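Local coordinates for SusD homolog (Bacteroides thetaiotaomicron, PDB 3EHM), which probably binds mucin O-glycans at the cell surface as a SusD-like outer membrane lipoprotein, helping this gut bacterium to use host glycans, at residues G61-Y66 against R484-F489; E78-F83 against P467-A472; N69-G74 against Y267-M272. All blocks are in the same frame, centred on the assembly; numbering follows the deposited sequence.

Interaction 1: residues G61-Y66 against R484-F489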
loop_
_atom_site.group_PDB
_atom_site.type_symbol
_atom_site.label_atom_id
_atom_site.label_comp_id
_atom_site.label_asym_id
_atom_site.label_seq_id
_atom_site.Cartn_x
_atom_site.Cartn_y
_atom_site.Cartn_z
ATOM N N GLY A 61 5.453 -5.085 -2.126
ATOM C CA GLY A 61 5.180 -6.125 -1.142
ATOM C C GLY A 61 6.393 -6.987 -0.831
ATOM O O GLY A 61 6.524 -7.542 0.264
ATOM N N ASN A 62 7.276 -7.111 -1.815
ATOM C CA ASN A 62 8.496 -7.887 -1.661
ATOM C C ASN A 62 9.508 -7.086 -0.845
ATOM O O ASN A 62 10.138 -7.621 0.067
ATOM C CB ASN A 62 9.052 -8.242 -3.046
ATOM C CG ASN A 62 10.559 -8.457 -3.048
ATOM O OD1 ASN A 62 11.091 -9.300 -2.317
ATOM N ND2 ASN A 62 11.254 -7.697 -3.888
ATOM N N TYR A 63 9.643 -5.798 -1.161
ATOM C CA TYR A 63 10.579 -4.925 -0.458
ATOM C C TYR A 63 10.339 -4.928 1.057
ATOM O O TYR A 63 11.271 -5.116 1.840
ATOM C CB TYR A 63 10.449 -3.481 -0.957
ATOM C CG TYR A 63 10.628 -3.270 -2.454
ATOM C CD1 TYR A 63 10.023 -2.183 -3.090
ATOM C CD2 TYR A 63 11.392 -4.144 -3.229
ATOM C CE1 TYR A 63 10.168 -1.973 -4.461
ATOM C CE2 TYR A 63 11.545 -3.944 -4.605
ATOM C CZ TYR A 63 10.926 -2.857 -5.213
ATOM O OH TYR A 63 11.042 -2.660 -6.570
ATOM N N ILE A 64 9.088 -4.712 1.463
ATOM C CA ILE A 64 8.740 -4.650 2.882
ATOM C C ILE A 64 8.464 -5.984 3.561
ATOM O O ILE A 64 8.079 -6.021 4.725
ATOM C CB ILE A 64 7.530 -3.736 3.116
ATOM C CG1 ILE A 64 6.307 -4.310 2.397
ATOM C CG2 ILE A 64 7.857 -2.320 2.659
ATOM C CD1 ILE A 64 5.100 -3.426 2.447
ATOM N N GLY A 65 8.627 -7.080 2.835
ATOM C CA GLY A 65 8.442 -8.378 3.454
ATOM C C GLY A 65 7.052 -8.953 3.610
ATOM O O GLY A 65 6.865 -9.878 4.411
ATOM N N TYR A 66 6.072 -8.408 2.896
ATOM C CA TYR A 66 4.722 -8.970 2.944
ATOM C C TYR A 66 4.841 -10.284 2.174
ATOM O O TYR A 66 4.251 -11.302 2.542
ATOM C CB TYR A 66 3.715 -8.089 2.191
ATOM C CG TYR A 66 2.969 -7.051 3.002
ATOM C CD1 TYR A 66 1.986 -6.271 2.398
ATOM C CD2 TYR A 66 3.229 -6.853 4.357
ATOM C CE1 TYR A 66 1.277 -5.318 3.114
ATOM C CE2 TYR A 66 2.521 -5.898 5.090
ATOM C CZ TYR A 66 1.547 -5.136 4.458
ATOM O OH TYR A 66 0.835 -4.192 5.154
ATOM N N ARG A 484 17.000 -0.611 2.716
ATOM C CA ARG A 484 16.564 -1.995 2.821
ATOM C C ARG A 484 15.453 -2.144 1.784
ATOM O O ARG A 484 15.019 -3.249 1.481
ATOM C CB ARG A 484 16.053 -2.314 4.227
ATOM C CG ARG A 484 17.177 -2.360 5.247
ATOM C CD ARG A 484 16.759 -2.981 6.569
ATOM N NE ARG A 484 17.886 -2.977 7.490
ATOM C CZ ARG A 484 17.839 -3.391 8.749
ATOM N NH1 ARG A 484 16.708 -3.859 9.262
ATOM N NH2 ARG A 484 18.931 -3.321 9.500
ATOM N N VAL A 485 15.013 -1.006 1.244
ATOM C CA VAL A 485 13.983 -0.953 0.199
ATOM C C VAL A 485 14.268 0.271 -0.666
ATOM O O VAL A 485 14.932 1.201 -0.220
ATOM C CB VAL A 485 12.547 -0.788 0.778
ATOM C CG1 VAL A 485 12.297 -1.817 1.860
ATOM C CG2 VAL A 485 12.342 0.624 1.314
ATOM N N PRO A 486 13.793 0.283 -1.923
ATOM C CA PRO A 486 14.058 1.469 -2.742
ATOM C C PRO A 486 13.251 2.627 -2.146
ATOM O O PRO A 486 12.206 2.405 -1.527
ATOM C CB PRO A 486 13.540 1.063 -4.125
ATOM C CG PRO A 486 13.680 -0.442 -4.120
ATOM C CD PRO A 486 13.213 -0.801 -2.735
ATOM N N GLU A 487 13.734 3.854 -2.311
ATOM C CA GLU A 487 13.022 5.017 -1.787
ATOM C C GLU A 487 11.893 5.424 -2.741
ATOM O O GLU A 487 10.976 6.157 -2.362
ATOM C CB GLU A 487 13.980 6.204 -1.617
ATOM C CG GLU A 487 15.072 6.034 -0.560
ATOM C CD GLU A 487 14.539 5.995 0.865
ATOM O OE1 GLU A 487 13.396 6.451 1.101
ATOM O OE2 GLU A 487 15.276 5.518 1.757
ATOM N N ARG A 488 11.962 4.941 -3.978
ATOM C CA ARG A 488 10.959 5.280 -4.987
ATOM C C ARG A 488 11.269 4.554 -6.283
ATOM O O ARG A 488 12.362 4.019 -6.452
ATOM C CB ARG A 488 10.999 6.787 -5.275
ATOM C CG ARG A 488 12.337 7.256 -5.884
ATOM C CD ARG A 488 12.369 8.762 -6.173
ATOM N NE ARG A 488 11.578 9.148 -7.344
ATOM C CZ ARG A 488 12.016 9.108 -8.601
ATOM N NH1 ARG A 488 13.248 8.700 -8.873
ATOM N NH2 ARG A 488 11.219 9.479 -9.594
ATOM N N PHE A 489 10.299 4.538 -7.193
ATOM C CA PHE A 489 10.497 3.956 -8.513
ATOM C C PHE A 489 11.043 5.142 -9.303
ATOM O O PHE A 489 10.821 6.289 -8.915
ATOM C CB PHE A 489 9.161 3.531 -9.146
ATOM C CG PHE A 489 8.817 2.077 -8.962
ATOM C CD1 PHE A 489 9.651 1.225 -8.244
ATOM C CD2 PHE A 489 7.644 1.560 -9.512
ATOM C CE1 PHE A 489 9.321 -0.123 -8.074
ATOM C CE2 PHE A 489 7.307 0.214 -9.346
ATOM C CZ PHE A 489 8.151 -0.626 -8.626
HETATM O O HOH W 1 13.968 -5.712 0.652
#
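Pro-486 points its CD at the middle of one face of the Tyr-63 ring, 3.5 Å from the centroid and 12° off the normal. That is a CH-pi contact of textbook form: the CH2 next to the proline nitrogen is slightly electron-poor, and it faces the pi cloud over the middle of the ring, while CG reaches on toward CE1 and CZ. Tyr-63 takes up this position because its CG stands anti to the carbonyl carbon (chi1 -56°), which throws the ring off the last turn of its helix toward the 484-489 loop. Nearer the backbone, Val-485 fills the next place with a branch: its CG1 packs 3.8 Å from Tyr-63 CB and 3.5 Å from Tyr-63 O. At the far end, Phe-489 meets the phenol through its rim, CE1 lying 3.4 Å from Tyr-63 OH, with the hydroxyl oxygen in the plane of the phenylalanine ring. The hydroxyl is not left to apolar neighbours, since it also bonds to the carbonyl of Glu-78; tyrosine thus supplies both a broad face and a polar tip.

One water joins the two backbones, donating to Tyr-63 O at 3.0 Å and to Arg-484 O at 2.8 Å, and so gives a hydrogen to each of these two acceptors, which cannot bond to one another. Gly-65 then ends the helix in a Schellman motif, its positive phi (82°) being easy for a residue without a side chain.

Tyr-63 closes the short helix 60-63, just ahead of strand 67-69. Behind the loop, Val-485 rests on Trp-453 and Tyr-456 of helix 449-459, while Phe-489 packs into helices 85-110 and 116-140.

Interaction 2: residues E78-F83 against P467-A472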
loop_
_atom_site.group_PDB
_atom_site.type_symbol
_atom_site.label_atom_id
_atom_site.label_comp_id
_atom_site.label_asym_id
_atom_site.label_seq_id
_atom_site.Cartn_x
_atom_site.Cartn_y
_atom_site.Cartn_z
ATOM N N GLU A 78 12.200 -4.955 -11.471
ATOM C CA GLU A 78 12.031 -4.277 -10.184
ATOM C C GLU A 78 12.116 -5.156 -8.933
ATOM O O GLU A 78 12.395 -4.653 -7.837
ATOM C CB GLU A 78 10.699 -3.514 -10.167
ATOM C CG GLU A 78 9.478 -4.418 -10.134
ATOM C CD GLU A 78 8.960 -4.773 -11.510
ATOM O OE1 GLU A 78 9.766 -4.847 -12.466
ATOM O OE2 GLU A 78 7.738 -4.993 -11.632
ATOM N N ALA A 79 11.876 -6.456 -9.074
ATOM C CA ALA A 79 11.937 -7.347 -7.912
ATOM C C ALA A 79 13.305 -7.240 -7.253
ATOM O O ALA A 79 13.429 -7.306 -6.027
ATOM C CB ALA A 79 11.663 -8.786 -8.326
ATOM N N ASN A 80 14.336 -7.070 -8.070
ATOM C CA ASN A 80 15.683 -6.944 -7.541
ATOM C C ASN A 80 16.242 -5.544 -7.749
ATOM O O ASN A 80 17.448 -5.343 -7.905
ATOM C CB ASN A 80 16.586 -8.010 -8.144
ATOM C CG ASN A 80 16.293 -9.382 -7.577
ATOM O OD1 ASN A 80 17.041 -9.898 -6.742
ATOM N ND2 ASN A 80 15.182 -9.968 -8.004
ATOM N N TRP A 81 15.322 -4.587 -7.758
ATOM C CA TRP A 81 15.630 -3.169 -7.864
ATOM C C TRP A 81 16.246 -2.696 -9.176
ATOM O O TRP A 81 16.888 -1.648 -9.214
ATOM C CB TRP A 81 16.542 -2.767 -6.696
ATOM C CG TRP A 81 16.057 -3.204 -5.328
ATOM C CD1 TRP A 81 15.238 -4.262 -5.037
ATOM C CD2 TRP A 81 16.456 -2.653 -4.068
ATOM N NE1 TRP A 81 15.109 -4.405 -3.674
ATOM C CE2 TRP A 81 15.847 -3.430 -3.056
ATOM C CE3 TRP A 81 17.272 -1.579 -3.695
ATOM C CZ2 TRP A 81 16.031 -3.165 -1.694
ATOM C CZ3 TRP A 81 17.455 -1.315 -2.338
ATOM C CH2 TRP A 81 16.835 -2.108 -1.356
ATOM N N ASN A 82 16.060 -3.458 -10.249
ATOM C CA ASN A 82 16.589 -3.055 -11.547
ATOM C C ASN A 82 15.423 -2.389 -12.275
ATOM O O ASN A 82 14.624 -3.054 -12.941
ATOM C CB ASN A 82 17.088 -4.274 -12.325
ATOM C CG ASN A 82 17.898 -3.892 -13.548
ATOM O OD1 ASN A 82 18.490 -4.749 -14.208
ATOM N ND2 ASN A 82 17.927 -2.603 -13.857
ATOM N N PHE A 83 15.325 -1.073 -12.133
ATOM C CA PHE A 83 14.234 -0.317 -12.732
ATOM C C PHE A 83 14.433 -0.013 -14.214
ATOM O O PHE A 83 14.728 1.120 -14.598
ATOM C CB PHE A 83 14.016 0.978 -11.942
ATOM C CG PHE A 83 13.728 0.759 -10.474
ATOM C CD1 PHE A 83 13.193 -0.446 -10.021
ATOM C CD2 PHE A 83 13.951 1.777 -9.550
ATOM C CE1 PHE A 83 12.882 -0.633 -8.667
ATOM C CE2 PHE A 83 13.642 1.602 -8.193
ATOM C CZ PHE A 83 13.107 0.396 -7.755
ATOM N N PRO A 467 17.409 -6.948 2.453
ATOM C CA PRO A 467 17.336 -7.663 1.178
ATOM C C PRO A 467 18.406 -8.751 1.089
ATOM O O PRO A 467 19.523 -8.575 1.563
ATOM C CB PRO A 467 17.530 -6.552 0.148
ATOM C CG PRO A 467 18.375 -5.543 0.884
ATOM C CD PRO A 467 17.736 -5.526 2.245
HETATM N N MSE A 468 18.054 -9.878 0.484
HETATM C CA MSE A 468 18.988 -10.986 0.346
HETATM C C MSE A 468 20.013 -10.703 -0.748
HETATM O O MSE A 468 21.179 -11.070 -0.627
HETATM C CB MSE A 468 18.225 -12.263 0.025
HETATM C CG MSE A 468 19.098 -13.484 -0.076
HETATM SE SE MSE A 468 18.068 -15.060 -0.468
HETATM C CE MSE A 468 16.287 -14.336 -0.528
ATOM N N ASP A 469 19.560 -10.055 -1.818
ATOM C CA ASP A 469 20.421 -9.693 -2.939
ATOM C C ASP A 469 21.187 -8.427 -2.566
ATOM O O ASP A 469 20.697 -7.314 -2.751
ATOM C CB ASP A 469 19.566 -9.441 -4.184
ATOM C CG ASP A 469 20.391 -9.064 -5.400
ATOM O OD1 ASP A 469 21.641 -9.118 -5.327
ATOM O OD2 ASP A 469 19.778 -8.717 -6.432
ATOM N N GLU A 470 22.397 -8.600 -2.045
ATOM C CA GLU A 470 23.209 -7.467 -1.625
ATOM C C GLU A 470 23.630 -6.524 -2.749
ATOM O O GLU A 470 24.166 -5.447 -2.491
ATOM C CB GLU A 470 24.441 -7.964 -0.867
ATOM C CG GLU A 470 24.099 -8.647 0.452
ATOM C CD GLU A 470 25.312 -8.848 1.339
ATOM O OE1 GLU A 470 26.250 -9.561 0.918
ATOM O OE2 GLU A 470 25.326 -8.287 2.458
ATOM N N ALA A 471 23.390 -6.921 -3.993
ATOM C CA ALA A 471 23.746 -6.073 -5.122
ATOM C C ALA A 471 22.585 -5.152 -5.513
ATOM O O ALA A 471 22.760 -4.230 -6.309
ATOM C CB ALA A 471 24.152 -6.930 -6.313
ATOM N N ALA A 472 21.407 -5.401 -4.945
ATOM C CA ALA A 472 20.220 -4.600 -5.258
ATOM C C ALA A 472 20.340 -3.109 -4.934
ATOM O O ALA A 472 20.026 -2.264 -5.773
ATOM C CB ALA A 472 18.987 -5.194 -4.560
#
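Asn-80 reaches the 467-472 loop first, bringing the end of its amide close to the carboxylate of Asp-469 with the two planes 52° apart. Asp-469 itself is well occupied. Its CG lies anti to the backbone N (chi1 -180°), which swings the carboxylate toward the 78-83 segment. OD2 is also salt-bridged to Arg-475, of helix 472-475, and Asp-469 OD1 accepts from Ala-471 N at 3.1 Å, the donor coming from above the carboxylate plane. The short, ionisable side chain therefore caps its own turn and holds a charge partner at once.

Trp-81 follows and carries most of the contact. Its backbone N is bonded to Glu-78 O, and it adopts a positive phi, unusual for a residue with a side chain. The indole projects toward the other loop, and Ala-472 CB settles over one face, 3.6 Å from the centroid of the five-membered ring and 13° off its normal. A methyl group is small enough to come down close on the aromatic surface in this CH-pi contact. Ala-472 O approaches Trp-81 CE3 at 3.5 Å, and Pro-467 CB lies 4.1 Å from Trp-81 CZ2, adding an apolar contact at the benzo end of the indole. The indole NE1 is bonded to Thr-313, so the buried ring keeps its one polar atom satisfied.

On the 467-472 side, Ala-472 N bonds to Asp-469 O at 3.0 Å. This closes a type I beta turn that leads into helix 472-475, with Asp-469 giving the capping bond to Ala-471 N; through it the loop after helix 449-459 is joined to the loop before helix 85-110.

Interaction 3: residues N69-G74 against Y267-M272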
loop_
_atom_site.group_PDB
_atom_site.type_symbol
_atom_site.label_atom_id
_atom_site.label_comp_id
_atom_site.label_asym_id
_atom_site.label_seq_id
_atom_site.Cartn_x
_atom_site.Cartn_y
_atom_site.Cartn_z
ATOM N N ASN A 69 9.726 -13.568 -3.194
ATOM C CA ASN A 69 9.652 -14.080 -4.562
ATOM C C ASN A 69 10.395 -15.398 -4.775
ATOM O O ASN A 69 11.541 -15.551 -4.345
ATOM C CB ASN A 69 10.232 -13.066 -5.561
ATOM C CG ASN A 69 9.576 -11.699 -5.482
ATOM O OD1 ASN A 69 8.349 -11.578 -5.465
ATOM N ND2 ASN A 69 10.401 -10.654 -5.460
ATOM N N ASN A 70 9.743 -16.342 -5.451
ATOM C CA ASN A 70 10.366 -17.622 -5.783
ATOM C C ASN A 70 10.923 -17.425 -7.192
ATOM O O ASN A 70 10.566 -18.142 -8.130
ATOM C CB ASN A 70 9.326 -18.750 -5.764
ATOM C CG ASN A 70 9.872 -20.074 -6.285
ATOM O OD1 ASN A 70 11.071 -20.358 -6.184
ATOM N ND2 ASN A 70 8.984 -20.901 -6.830
ATOM N N ASN A 71 11.798 -16.432 -7.327
ATOM C CA ASN A 71 12.405 -16.098 -8.613
ATOM C C ASN A 71 13.278 -14.858 -8.425
ATOM O O ASN A 71 13.138 -14.145 -7.439
ATOM C CB ASN A 71 11.289 -15.792 -9.629
ATOM C CG ASN A 71 11.750 -15.900 -11.072
ATOM O OD1 ASN A 71 10.927 -15.995 -11.988
ATOM N ND2 ASN A 71 13.056 -15.878 -11.286
ATOM N N ASN A 72 14.194 -14.616 -9.359
ATOM C CA ASN A 72 15.028 -13.423 -9.297
ATOM C C ASN A 72 14.994 -12.745 -10.661
ATOM O O ASN A 72 15.575 -11.676 -10.851
ATOM C CB ASN A 72 16.474 -13.754 -8.889
ATOM C CG ASN A 72 17.187 -14.648 -9.883
ATOM O OD1 ASN A 72 16.717 -14.868 -11.003
ATOM N ND2 ASN A 72 18.345 -15.162 -9.477
ATOM N N TRP A 73 14.285 -13.371 -11.598
ATOM C CA TRP A 73 14.134 -12.859 -12.961
ATOM C C TRP A 73 15.471 -12.455 -13.577
ATOM O O TRP A 73 15.544 -11.524 -14.381
ATOM C CB TRP A 73 13.169 -11.670 -12.969
ATOM C CG TRP A 73 11.755 -12.056 -12.646
ATOM C CD1 TRP A 73 10.797 -12.481 -13.526
ATOM C CD2 TRP A 73 11.155 -12.099 -11.348
ATOM N NE1 TRP A 73 9.637 -12.788 -12.853
ATOM C CE2 TRP A 73 9.829 -12.563 -11.515
ATOM C CE3 TRP A 73 11.606 -11.793 -10.058
ATOM C CZ2 TRP A 73 8.950 -12.729 -10.437
ATOM C CZ3 TRP A 73 10.727 -11.959 -8.982
ATOM C CH2 TRP A 73 9.416 -12.423 -9.183
ATOM N N GLY A 74 16.529 -13.167 -13.200
ATOM C CA GLY A 74 17.846 -12.861 -13.727
ATOM C C GLY A 74 18.287 -11.445 -13.403
ATOM O O GLY A 74 19.120 -10.875 -14.106
ATOM N N TYR A 267 2.079 -18.904 -11.584
ATOM C CA TYR A 267 3.517 -18.764 -11.772
ATOM C C TYR A 267 4.341 -19.323 -10.611
ATOM O O TYR A 267 5.544 -19.565 -10.759
ATOM C CB TYR A 267 3.879 -17.286 -11.974
ATOM C CG TYR A 267 3.092 -16.576 -13.059
ATOM C CD1 TYR A 267 2.772 -17.215 -14.258
ATOM C CD2 TYR A 267 2.708 -15.243 -12.903
ATOM C CE1 TYR A 267 2.087 -16.541 -15.275
ATOM C CE2 TYR A 267 2.029 -14.561 -13.914
ATOM C CZ TYR A 267 1.722 -15.215 -15.097
ATOM O OH TYR A 267 1.072 -14.534 -16.104
ATOM N N ASN A 268 3.695 -19.516 -9.461
ATOM C CA ASN A 268 4.369 -20.034 -8.275
ATOM C C ASN A 268 5.523 -19.121 -7.887
ATOM O O ASN A 268 6.609 -19.589 -7.529
ATOM C CB ASN A 268 4.894 -21.446 -8.545
ATOM C CG ASN A 268 3.784 -22.460 -8.650
ATOM O OD1 ASN A 268 3.657 -23.165 -9.654
ATOM N ND2 ASN A 268 2.963 -22.537 -7.612
ATOM N N GLU A 269 5.275 -17.817 -7.948
ATOM C CA GLU A 269 6.300 -16.831 -7.638
ATOM C C GLU A 269 6.064 -16.032 -6.358
ATOM O O GLU A 269 7.014 -15.575 -5.735
ATOM C CB GLU A 269 6.476 -15.882 -8.835
ATOM C CG GLU A 269 6.873 -16.618 -10.124
ATOM C CD GLU A 269 6.981 -15.713 -11.345
ATOM O OE1 GLU A 269 6.123 -14.820 -11.515
ATOM O OE2 GLU A 269 7.920 -15.909 -12.145
ATOM N N THR A 270 4.811 -15.861 -5.952
ATOM C CA THR A 270 4.540 -15.100 -4.738
ATOM C C THR A 270 4.281 -15.983 -3.523
ATOM O O THR A 270 3.377 -16.814 -3.522
ATOM C CB THR A 270 3.357 -14.138 -4.940
ATOM O OG1 THR A 270 3.723 -13.150 -5.910
ATOM C CG2 THR A 270 2.999 -13.440 -3.629
ATOM N N ARG A 271 5.085 -15.775 -2.483
ATOM C CA ARG A 271 4.990 -16.548 -1.250
ATOM C C ARG A 271 5.041 -15.618 -0.034
ATOM O O ARG A 271 5.196 -14.405 -0.182
ATOM C CB ARG A 271 6.145 -17.552 -1.203
ATOM C CG ARG A 271 6.133 -18.573 -2.355
ATOM C CD ARG A 271 4.999 -19.570 -2.165
ATOM N NE ARG A 271 4.937 -20.615 -3.189
ATOM C CZ ARG A 271 4.142 -20.579 -4.257
ATOM N NH1 ARG A 271 3.336 -19.543 -4.459
ATOM N NH2 ARG A 271 4.123 -21.599 -5.107
HETATM N N MSE A 272 4.904 -16.188 1.162
HETATM C CA MSE A 272 4.930 -15.407 2.403
HETATM C C MSE A 272 6.299 -14.764 2.637
HETATM O O MSE A 272 7.330 -15.429 2.543
HETATM C CB MSE A 272 4.574 -16.303 3.597
HETATM C CG MSE A 272 4.539 -15.578 4.940
HETATM SE SE MSE A 272 4.170 -16.791 6.417
HETATM C CE MSE A 272 5.782 -17.858 6.327
HETATM O O HOH W 2 5.791 -11.925 -4.747
HETATM O O HOH W 3 7.707 -14.226 -14.166
#
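Asn-70 grips the other segment twice. Its backbone N donates to Glu-269 O at 2.8 Å with a nearly straight N-H (161°), and its side-chain ND2 donates to Asn-268 O, also at 2.8 Å, arriving almost in line with that carbonyl. The second bond depends on CG standing anti to the backbone N (chi1 172°), which carries the amide across to the 267-272 segment. ND2 also bonds to Ser-319 O, so both its hydrogens can be used; asparagine suits the place because a short amide can serve two carbonyls.

Beside these bonds, Asn-69 pairs with Thr-270 as an antiparallel, non-hydrogen-bonded pair. The Asn-69 CA comes 3.3 Å from Glu-269 O in a CH...O contact, so that carbonyl receives both this carbon and the amide of Asn-70. On the face carrying the Asn-69 and Thr-270 side chains, a water donates to Asn-69 OD1 and accepts from Thr-270 OG1, linking two groups that do not touch.

Glu-269 reaches past the backbone pairing toward Trp-73. Its chain runs extended beyond CG, bringing the carboxylate obliquely to the indole: the two planes are 69° apart, and CD lies 3.7 Å from Trp-73 CZ2. A second water completes the meeting, accepting from Trp-73 NE1 at 2.7 Å in the ring plane and donating to Glu-269 OE2 at 2.6 Å. Farther out, Asn-72 OD1 accepts from Gly-74 N at 2.8 Å in an Asx turn, which shapes the chain next to the tryptophan.

Strands 67-69 and 270-272 form a small antiparallel sheet here. Helix 261-266 lies against Glu-269 and Thr-270, and helix 47-57 covers Thr-270 through Leu-57.

Overall arrangement
Residues 61-83 supply one side of all three contacts, meeting the 467-489 region twice and the 267-272 segment once as they pass from helix 60-63 through strand 67-69 to the loop before helix 85-110. Interactions 1 and 2 are buried and mainly apolar; they hold neighbouring parts of the 467-489 region, and their centres are about 9 Å apart. Trp-81 and Tyr-63 meet edge-to-face between them. Interaction 3 is only partly buried and relies on backbone pairing, amides and waters. It joins interaction 2 where Ala-79 packs on Trp-73. The two buried contacts rest chiefly on aromatic faces, the partly buried one chiefly on hydrogen bonds and waters next to a short strand pair.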